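Local structure of 2-methyl-aconitate isomerase (5K87) at residues G238-L252 / L309-A321. The protein catalyses the cis-trans isomerization of 2-methyl-aconitate in the 2-methylcitrate cycle, by which propionate is broken down. The protein carries 1 engineered substitution. Sequence-based numbering, arbitrary orientation. Where two conformers were deposited one is given.
Sequences GTELQDDINSDNAAL and LVRALSMGKLHHA
The hairpin that carries substrate-binding Ser314 and His319 is tied to 238-252, where Gln242 and Asn246 reach the backbone of Leu318. The Asn246 amide reads both polar groups of that residue: OD1 accepts from Leu318 N at 2.8 Å on a lone pair in the carbonyl plane, and ND2 donates to Leu318 O at 3.1 Å, nearly straight at 170°. Gln242 NE2 reaches the same oxygen at 2.8 Å, so two side-chain amides fix Leu318 O. Leu318 sends CD2 to Leu241 O, 3.7 Å away, and CD1 to Ile245 CD1, because chi1 of -170° turns CG away from its own backbone N.

The hairpin itself closes through a type I' turn, Ser314 to Lys317, in a PrpF-family domain of the DAP epimerase clan. Leu252 CD2 rests 3.4 Å from Gly316 O of this turn. After the second strand, His319 NE2 and His320 N are hydrogen-bonded to malonate, probably from the crystallisation liquor, and Gln242 OE1 is bonded to Lys61 NZ of the second subunit, so the same side chain probably ties the hairpin to the dimer interface.

At the far end a turn about CB-CG of Arg311 (chi2 58°) swings the guanidinium round so that NE (2.8 Å) and NH2 (3.1 Å) both point at Glu240 O; NE lies in the carbonyl plane of Glu240, while NH2 comes from above it on a more bent bond. The oxygen lies in the guanidinium plane, while Gly238 O and Thr239 CA sit over one face. Tyr293 adds a cation-pi contact. A methionine in place of Arg311 has neither donor, and the 238-240 loop would probably be less firmly tied to the strand, with Glu240 O left without this pair of bonds. Leu309 CD1 packs against Thr239 CG2 at 3.7 Å.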
ATOM      1  N   GLY A 238     -25.900  -6.741   1.507  1.00 16.32           N
ATOM      2  CA  GLY A 238     -24.938  -7.222   2.482  1.00 16.73           C
ATOM      3  C   GLY A 238     -23.813  -8.042   1.879  1.00 16.31           C
ATOM      4  O   GLY A 238     -22.858  -8.386   2.570  1.00 15.70           O
ATOM      5  N   THR A 239     -23.914  -8.354   0.589  1.00 15.18           N
ATOM      6  CA  THR A 239     -22.875  -9.132  -0.083  1.00 15.85           C
ATOM      7  C   THR A 239     -21.874  -8.261  -0.842  1.00 15.48           C
ATOM      8  O   THR A 239     -20.989  -8.775  -1.521  1.00 16.44           O
ATOM      9  CB  THR A 239     -23.461 -10.158  -1.077  1.00 16.33           C
ATOM     10  OG1 THR A 239     -24.118  -9.466  -2.145  1.00 18.28           O
ATOM     11  CG2 THR A 239     -24.434 -11.102  -0.379  1.00 17.67           C
ATOM     12  N   GLU A 240     -22.022  -6.948  -0.732  1.00 14.60           N
ATOM     13  CA  GLU A 240     -21.208  -6.015  -1.501  1.00 15.65           C
ATOM     14  C   GLU A 240     -19.718  -6.168  -1.222  1.00 14.51           C
ATOM     15  O   GLU A 240     -19.297  -6.480  -0.096  1.00 14.91           O
ATOM     16  CB  GLU A 240     -21.633  -4.574  -1.223  1.00 15.95           C
ATOM     17  CG  GLU A 240     -22.963  -4.173  -1.859  1.00 16.71           C
ATOM     18  CD  GLU A 240     -24.178  -4.764  -1.165  1.00 17.92           C
ATOM     19  OE1 GLU A 240     -24.082  -5.160   0.016  1.00 16.47           O
ATOM     20  OE2 GLU A 240     -25.250  -4.818  -1.810  1.00 18.17           O
ATOM     21  N   LEU A 241     -18.927  -5.945  -2.262  1.00 14.35           N
ATOM     22  CA  LEU A 241     -17.471  -5.897  -2.158  1.00 14.72           C
ATOM     23  C   LEU A 241     -16.998  -4.453  -2.312  1.00 14.42           C
ATOM     24  O   LEU A 241     -17.791  -3.571  -2.633  1.00 14.83           O
ATOM     25  CB  LEU A 241     -16.842  -6.794  -3.218  1.00 15.94           C
ATOM     26  CG  LEU A 241     -17.248  -8.265  -3.121  1.00 16.04           C
ATOM     27  CD1 LEU A 241     -16.530  -9.085  -4.184  1.00 19.66           C
ATOM     28  CD2 LEU A 241     -16.963  -8.802  -1.726  1.00 17.61           C
ATOM     29  N   GLN A 242     -15.711  -4.203  -2.088  1.00 14.28           N
ATOM     30  CA  GLN A 242     -15.218  -2.830  -2.117  1.00 14.10           C
ATOM     31  C   GLN A 242     -15.547  -2.108  -3.419  1.00 16.30           C
ATOM     32  O   GLN A 242     -15.914  -0.936  -3.393  1.00 15.84           O
ATOM     33  CB  GLN A 242     -13.721  -2.771  -1.858  1.00 13.77           C
ATOM     34  CG  GLN A 242     -13.350  -3.025  -0.420  1.00 14.80           C
ATOM     35  CD  GLN A 242     -11.888  -2.784  -0.196  1.00 14.27           C
ATOM     36  OE1 GLN A 242     -11.051  -3.301  -0.936  1.00 15.78           O
ATOM     37  NE2 GLN A 242     -11.566  -1.959   0.785  1.00 12.81           N
ATOM     38  N   ASP A 243     -15.440  -2.804  -4.547  1.00 15.53           N
ATOM     39  CA  ASP A 243     -15.667  -2.162  -5.846  1.00 18.01           C
ATOM     40  C   ASP A 243     -17.120  -1.738  -6.065  1.00 18.52           C
ATOM     41  O   ASP A 243     -17.406  -0.938  -6.958  1.00 18.95           O
ATOM     42  CB  ASP A 243     -15.197  -3.050  -6.999  1.00 24.37           C
ATOM     43  CG  ASP A 243     -13.688  -3.220  -7.028  1.00 34.38           C
ATOM     44  OD1 ASP A 243     -12.976  -2.345  -6.492  1.00 38.94           O
ATOM     45  OD2 ASP A 243     -13.214  -4.232  -7.591  1.00 44.01           O
ATOM     46  N   ASP A 244     -18.033  -2.263  -5.254  1.00 16.76           N
ATOM     47  CA  ASP A 244     -19.437  -1.880  -5.343  1.00 16.31           C
ATOM     48  C   ASP A 244     -19.704  -0.543  -4.670  1.00 16.90           C
ATOM     49  O   ASP A 244     -20.731   0.092  -4.930  1.00 17.93           O
ATOM     50  CB  ASP A 244     -20.325  -2.943  -4.707  1.00 17.57           C
ATOM     51  CG  ASP A 244     -20.271  -4.259  -5.441  1.00 21.30           C
ATOM     52  OD1 ASP A 244     -20.288  -4.254  -6.693  1.00 24.69           O
ATOM     53  OD2 ASP A 244     -20.209  -5.306  -4.767  1.00 20.16           O
ATOM     54  N   ILE A 245     -18.797  -0.115  -3.796  1.00 15.63           N
ATOM     55  CA  ILE A 245     -19.035   1.075  -2.978  1.00 15.59           C
ATOM     56  C   ILE A 245     -17.938   2.133  -3.091  1.00 12.92           C
ATOM     57  O   ILE A 245     -18.229   3.331  -3.130  1.00 15.41           O
ATOM     58  CB  ILE A 245     -19.299   0.685  -1.493  1.00 15.78           C
ATOM     59  CG1 ILE A 245     -20.670  -0.003  -1.392  1.00 19.30           C
ATOM     60  CG2 ILE A 245     -19.237   1.894  -0.569  1.00 17.47           C
ATOM     61  CD1 ILE A 245     -21.009  -0.569  -0.026  1.00 20.31           C
ATOM     62  N   ASN A 246     -16.685   1.704  -3.177  1.00 14.56           N
ATOM     63  CA  ASN A 246     -15.583   2.643  -3.000  1.00 13.81           C
ATOM     64  C   ASN A 246     -15.296   3.563  -4.178  1.00 16.17           C
ATOM     65  O   ASN A 246     -14.557   4.530  -4.030  1.00 18.53           O
ATOM     66  CB  ASN A 246     -14.332   1.936  -2.492  1.00 13.36           C
ATOM     67  CG  ASN A 246     -14.471   1.521  -1.050  1.00 12.80           C
ATOM     68  OD1 ASN A 246     -15.399   1.955  -0.367  1.00 13.58           O
ATOM     69  ND2 ASN A 246     -13.555   0.683  -0.571  1.00 13.52           N
ATOM     70  N   SER A 247     -15.914   3.278  -5.321  1.00 15.76           N
ATOM     71  CA  SER A 247     -15.840   4.174  -6.470  1.00 19.25           C
ATOM     72  C   SER A 247     -17.137   4.967  -6.631  1.00 19.76           C
ATOM     73  O   SER A 247     -17.281   5.747  -7.574  1.00 22.99           O
ATOM     74  CB  SER A 247     -15.549   3.384  -7.751  1.00 21.38           C
ATOM     75  OG  SER A 247     -14.269   2.770  -7.711  1.00 26.47           O
ATOM     76  N   ASP A 248     -18.070   4.773  -5.703  1.00 16.72           N
ATOM     77  CA  ASP A 248     -19.395   5.387  -5.760  1.00 17.46           C
ATOM     78  C   ASP A 248     -19.428   6.569  -4.801  1.00 17.19           C
ATOM     79  O   ASP A 248     -19.758   6.424  -3.616  1.00 16.01           O
ATOM     80  CB  ASP A 248     -20.456   4.346  -5.387  1.00 17.94           C
ATOM     81  CG  ASP A 248     -21.879   4.867  -5.517  1.00 18.90           C
ATOM     82  OD1 ASP A 248     -22.080   6.093  -5.614  1.00 18.55           O
ATOM     83  OD2 ASP A 248     -22.803   4.031  -5.498  1.00 19.82           O
ATOM     84  N   ASN A 249     -19.089   7.746  -5.315  1.00 17.79           N
ATOM     85  CA  ASN A 249     -18.989   8.924  -4.467  1.00 18.46           C
ATOM     86  C   ASN A 249     -20.306   9.298  -3.790  1.00 18.47           C
ATOM     87  O   ASN A 249     -20.308   9.788  -2.665  1.00 18.61           O
ATOM     88  CB  ASN A 249     -18.413  10.102  -5.250  1.00 22.27           C
ATOM     89  CG  ASN A 249     -16.986   9.852  -5.690  1.00 28.47           C
ATOM     90  OD1 ASN A 249     -16.193   9.274  -4.947  1.00 32.08           O
ATOM     91  ND2 ASN A 249     -16.656  10.267  -6.908  1.00 35.59           N
ATOM     92  N   ALA A 250     -21.418   9.044  -4.475  1.00 16.79           N
ATOM     93  CA  ALA A 250     -22.735   9.302  -3.914  1.00 17.61           C
ATOM     94  C   ALA A 250     -22.970   8.441  -2.676  1.00 16.40           C
ATOM     95  O   ALA A 250     -23.426   8.930  -1.641  1.00 16.37           O
ATOM     96  CB  ALA A 250     -23.817   9.040  -4.952  1.00 18.78           C
ATOM     97  N   ALA A 251     -22.631   7.159  -2.786  1.00 15.45           N
ATOM     98  CA  ALA A 251     -22.804   6.227  -1.678  1.00 15.35           C
ATOM     99  C   ALA A 251     -21.918   6.613  -0.492  1.00 12.75           C
ATOM    100  O   ALA A 251     -22.358   6.602   0.662  1.00 14.09           O
ATOM    101  CB  ALA A 251     -22.509   4.801  -2.140  1.00 14.61           C
ATOM    102  N   LEU A 252     -20.671   6.964  -0.777  1.00 13.95           N
ATOM    103  CA  LEU A 252     -19.756   7.353   0.287  1.00 15.16           C
ATOM    104  C   LEU A 252     -20.242   8.603   1.020  1.00 15.79           C
ATOM    105  O   LEU A 252     -20.166   8.680   2.247  1.00 15.93           O
ATOM    106  CB  LEU A 252     -18.347   7.554  -0.261  1.00 16.19           C
ATOM    107  CG  LEU A 252     -17.704   6.286  -0.831  1.00 15.82           C
ATOM    108  CD1 LEU A 252     -16.332   6.581  -1.424  1.00 18.05           C
ATOM    109  CD2 LEU A 252     -17.600   5.202   0.234  1.00 16.95           C
ATOM    110  N   LEU A 309     -24.428 -11.255   7.665  1.00 13.14           N
ATOM    111  CA  LEU A 309     -23.458 -10.501   6.877  1.00 13.13           C
ATOM    112  C   LEU A 309     -23.259  -9.145   7.519  1.00 12.78           C
ATOM    113  O   LEU A 309     -24.223  -8.507   7.951  1.00 12.87           O
ATOM    114  CB  LEU A 309     -23.989 -10.287   5.469  1.00 14.35           C
ATOM    115  CG  LEU A 309     -24.345 -11.568   4.723  1.00 13.38           C
ATOM    116  CD1 LEU A 309     -24.781 -11.228   3.314  1.00 16.29           C
ATOM    117  CD2 LEU A 309     -23.192 -12.554   4.713  1.00 16.38           C
ATOM    118  N   VAL A 310     -22.004  -8.695   7.586  1.00 12.19           N
ATOM    119  CA  VAL A 310     -21.714  -7.339   8.029  1.00 12.17           C
ATOM    120  C   VAL A 310     -20.644  -6.722   7.149  1.00 13.40           C
ATOM    121  O   VAL A 310     -19.605  -7.338   6.893  1.00 13.77           O
ATOM    122  CB  VAL A 310     -21.231  -7.271   9.498  1.00 12.76           C
ATOM    123  CG1 VAL A 310     -21.161  -5.812   9.948  1.00 12.93           C
ATOM    124  CG2 VAL A 310     -22.141  -8.074  10.433  1.00 14.03           C
ATOM    125  N   ARG A 311     -20.912  -5.506   6.690  1.00 12.60           N
ATOM    126  CA  ARG A 311     -19.941  -4.694   5.964  1.00 12.71           C
ATOM    127  C   ARG A 311     -19.745  -3.431   6.780  1.00 12.24           C
ATOM    128  O   ARG A 311     -20.712  -2.886   7.308  1.00 14.86           O
ATOM    129  CB  ARG A 311     -20.490  -4.334   4.591  1.00 14.19           C
ATOM    130  CG  ARG A 311     -19.995  -5.218   3.463  1.00 14.95           C
ATOM    131  CD  ARG A 311     -20.293  -6.692   3.660  1.00 15.12           C
ATOM    132  NE  ARG A 311     -19.969  -7.422   2.440  1.00 13.96           N
ATOM    133  CZ  ARG A 311     -19.853  -8.744   2.353  1.00 14.12           C
ATOM    134  NH1 ARG A 311     -20.051  -9.519   3.411  1.00 14.63           N
ATOM    135  NH2 ARG A 311     -19.555  -9.289   1.190  1.00 15.59           N
ATOM    136  N   ALA A 312     -18.515  -2.944   6.898  1.00 12.40           N
ATOM    137  CA  ALA A 312     -18.281  -1.724   7.661  1.00 11.95           C
ATOM    138  C   ALA A 312     -17.434  -0.745   6.878  1.00 11.68           C
ATOM    139  O   ALA A 312     -16.650  -1.141   6.009  1.00 12.79           O
ATOM    140  CB  ALA A 312     -17.615  -2.040   8.984  1.00 13.79           C
ATOM    141  N   LEU A 313     -17.591   0.537   7.184  1.00 11.93           N
ATOM    142  CA  LEU A 313     -16.715   1.560   6.632  1.00 12.30           C
ATOM    143  C   LEU A 313     -15.697   1.990   7.662  1.00 12.06           C
ATOM    144  O   LEU A 313     -15.965   1.970   8.862  1.00 13.08           O
ATOM    145  CB  LEU A 313     -17.515   2.789   6.175  1.00 14.19           C
ATOM    146  CG  LEU A 313     -18.201   2.675   4.818  1.00 15.26           C
ATOM    147  CD1 LEU A 313     -19.499   1.886   4.935  1.00 15.95           C
ATOM    148  CD2 LEU A 313     -18.457   4.063   4.234  1.00 17.67           C
ATOM    149  N   SER A 314     -14.522   2.372   7.185  1.00 12.74           N
ATOM    150  CA  SER A 314     -13.526   2.977   8.054  1.00 12.91           C
ATOM    151  C   SER A 314     -12.880   4.120   7.305  1.00 11.52           C
ATOM    152  O   SER A 314     -12.445   3.955   6.166  1.00 12.65           O
ATOM    153  CB  SER A 314     -12.478   1.957   8.488  1.00 14.76           C
ATOM    154  OG  SER A 314     -11.642   2.496   9.503  1.00 15.77           O
ATOM    155  N   MET A 315     -12.854   5.283   7.937  1.00 12.16           N
ATOM    156  CA  MET A 315     -12.243   6.468   7.338  1.00 12.16           C
ATOM    157  C   MET A 315     -12.806   6.766   5.946  1.00 13.84           C
ATOM    158  O   MET A 315     -12.068   7.181   5.054  1.00 16.50           O
ATOM    159  CB  MET A 315     -10.710   6.341   7.303  1.00 14.15           C
ATOM    160  CG  MET A 315     -10.082   5.965   8.658  1.00 16.10           C
ATOM    161  SD  MET A 315     -10.447   7.121   9.992  1.00 17.73           S
ATOM    162  CE  MET A 315      -9.462   8.534   9.463  1.00 23.34           C
ATOM    163  N   GLY A 316     -14.101   6.528   5.757  1.00 12.91           N
ATOM    164  CA  GLY A 316     -14.784   6.928   4.545  1.00 14.33           C
ATOM    165  C   GLY A 316     -14.753   5.935   3.398  1.00 16.98           C
ATOM    166  O   GLY A 316     -15.139   6.273   2.275  1.00 20.96           O
ATOM    167  N   LYS A 317     -14.305   4.712   3.655  1.00 14.00           N
ATOM    168  CA  LYS A 317     -14.292   3.679   2.626  1.00 12.96           C
ATOM    169  C   LYS A 317     -14.806   2.377   3.196  1.00 12.54           C
ATOM    170  O   LYS A 317     -14.612   2.105   4.375  1.00 12.15           O
ATOM    171  CB  LYS A 317     -12.865   3.454   2.120  1.00 13.95           C
ATOM    172  CG  LYS A 317     -12.277   4.628   1.350  1.00 17.57           C
ATOM    173  CD  LYS A 317     -12.909   4.749  -0.021  1.00 20.70           C
ATOM    174  CE  LYS A 317     -12.456   6.026  -0.721  1.00 22.17           C
ATOM    175  NZ  LYS A 317     -10.979   6.047  -0.914  1.00 31.79           N
ATOM    176  N   LEU A 318     -15.454   1.565   2.368  1.00 11.77           N
ATOM    177  CA  LEU A 318     -15.775   0.205   2.772  1.00 12.21           C
ATOM    178  C   LEU A 318     -14.483  -0.543   3.094  1.00 12.26           C
ATOM    179  O   LEU A 318     -13.555  -0.582   2.282  1.00 12.39           O
ATOM    180  CB  LEU A 318     -16.544  -0.528   1.669  1.00 13.25           C
ATOM    181  CG  LEU A 318     -17.109  -1.867   2.136  1.00 14.76           C
ATOM    182  CD1 LEU A 318     -18.340  -1.631   3.004  1.00 18.55           C
ATOM    183  CD2 LEU A 318     -17.445  -2.778   0.962  1.00 16.44           C
ATOM    184  N   HIS A 319     -14.438  -1.130   4.281  1.00 11.72           N
ATOM    185  CA  HIS A 319     -13.280  -1.862   4.756  1.00 11.48           C
ATOM    186  C   HIS A 319     -13.140  -3.191   4.021  1.00 12.34           C
ATOM    187  O   HIS A 319     -14.128  -3.859   3.719  1.00 11.97           O
ATOM    188  CB  HIS A 319     -13.417  -2.078   6.262  1.00 11.51           C
ATOM    189  CG  HIS A 319     -12.178  -2.574   6.927  1.00 11.38           C
ATOM    190  ND1 HIS A 319     -11.843  -3.917   6.967  1.00 12.15           N
ATOM    191  CD2 HIS A 319     -11.206  -1.928   7.612  1.00 13.38           C
ATOM    192  CE1 HIS A 319     -10.718  -4.064   7.630  1.00 12.20           C
ATOM    193  NE2 HIS A 319     -10.301  -2.868   8.030  1.00 12.74           N
ATOM    194  N   HIS A 320     -11.896  -3.585   3.755  1.00 11.35           N
ATOM    195  CA  HIS A 320     -11.625  -4.760   2.935  1.00 12.03           C
ATOM    196  C   HIS A 320     -11.991  -6.070   3.626  1.00 11.93           C
ATOM    197  O   HIS A 320     -12.178  -7.097   2.969  1.00 12.55           O
ATOM    198  CB  HIS A 320     -10.156  -4.774   2.497  1.00 11.77           C
ATOM    199  CG  HIS A 320      -9.193  -5.124   3.590  1.00 12.86           C
ATOM    200  ND1 HIS A 320      -8.495  -6.311   3.605  1.00 13.27           N
ATOM    201  CD2 HIS A 320      -8.804  -4.445   4.699  1.00 13.80           C
ATOM    202  CE1 HIS A 320      -7.715  -6.347   4.670  1.00 15.79           C
ATOM    203  NE2 HIS A 320      -7.886  -5.231   5.354  1.00 14.43           N
ATOM    204  N   ALA A 321     -12.085  -6.043   4.950  1.00 11.20           N
ATOM    205  CA  ALA A 321     -12.399  -7.245   5.717  1.00 12.35           C
ATOM    206  C   ALA A 321     -13.299  -6.810   6.871  1.00 12.30           C
ATOM    207  O   ALA A 321     -14.422  -6.377   6.633  1.00 11.80           O
ATOM    208  CB  ALA A 321     -11.123  -7.932   6.189  1.00 12.30           C
TER
HETATM  209  O   HOH W   1     -18.029   7.643   3.653  1.00 17.10           O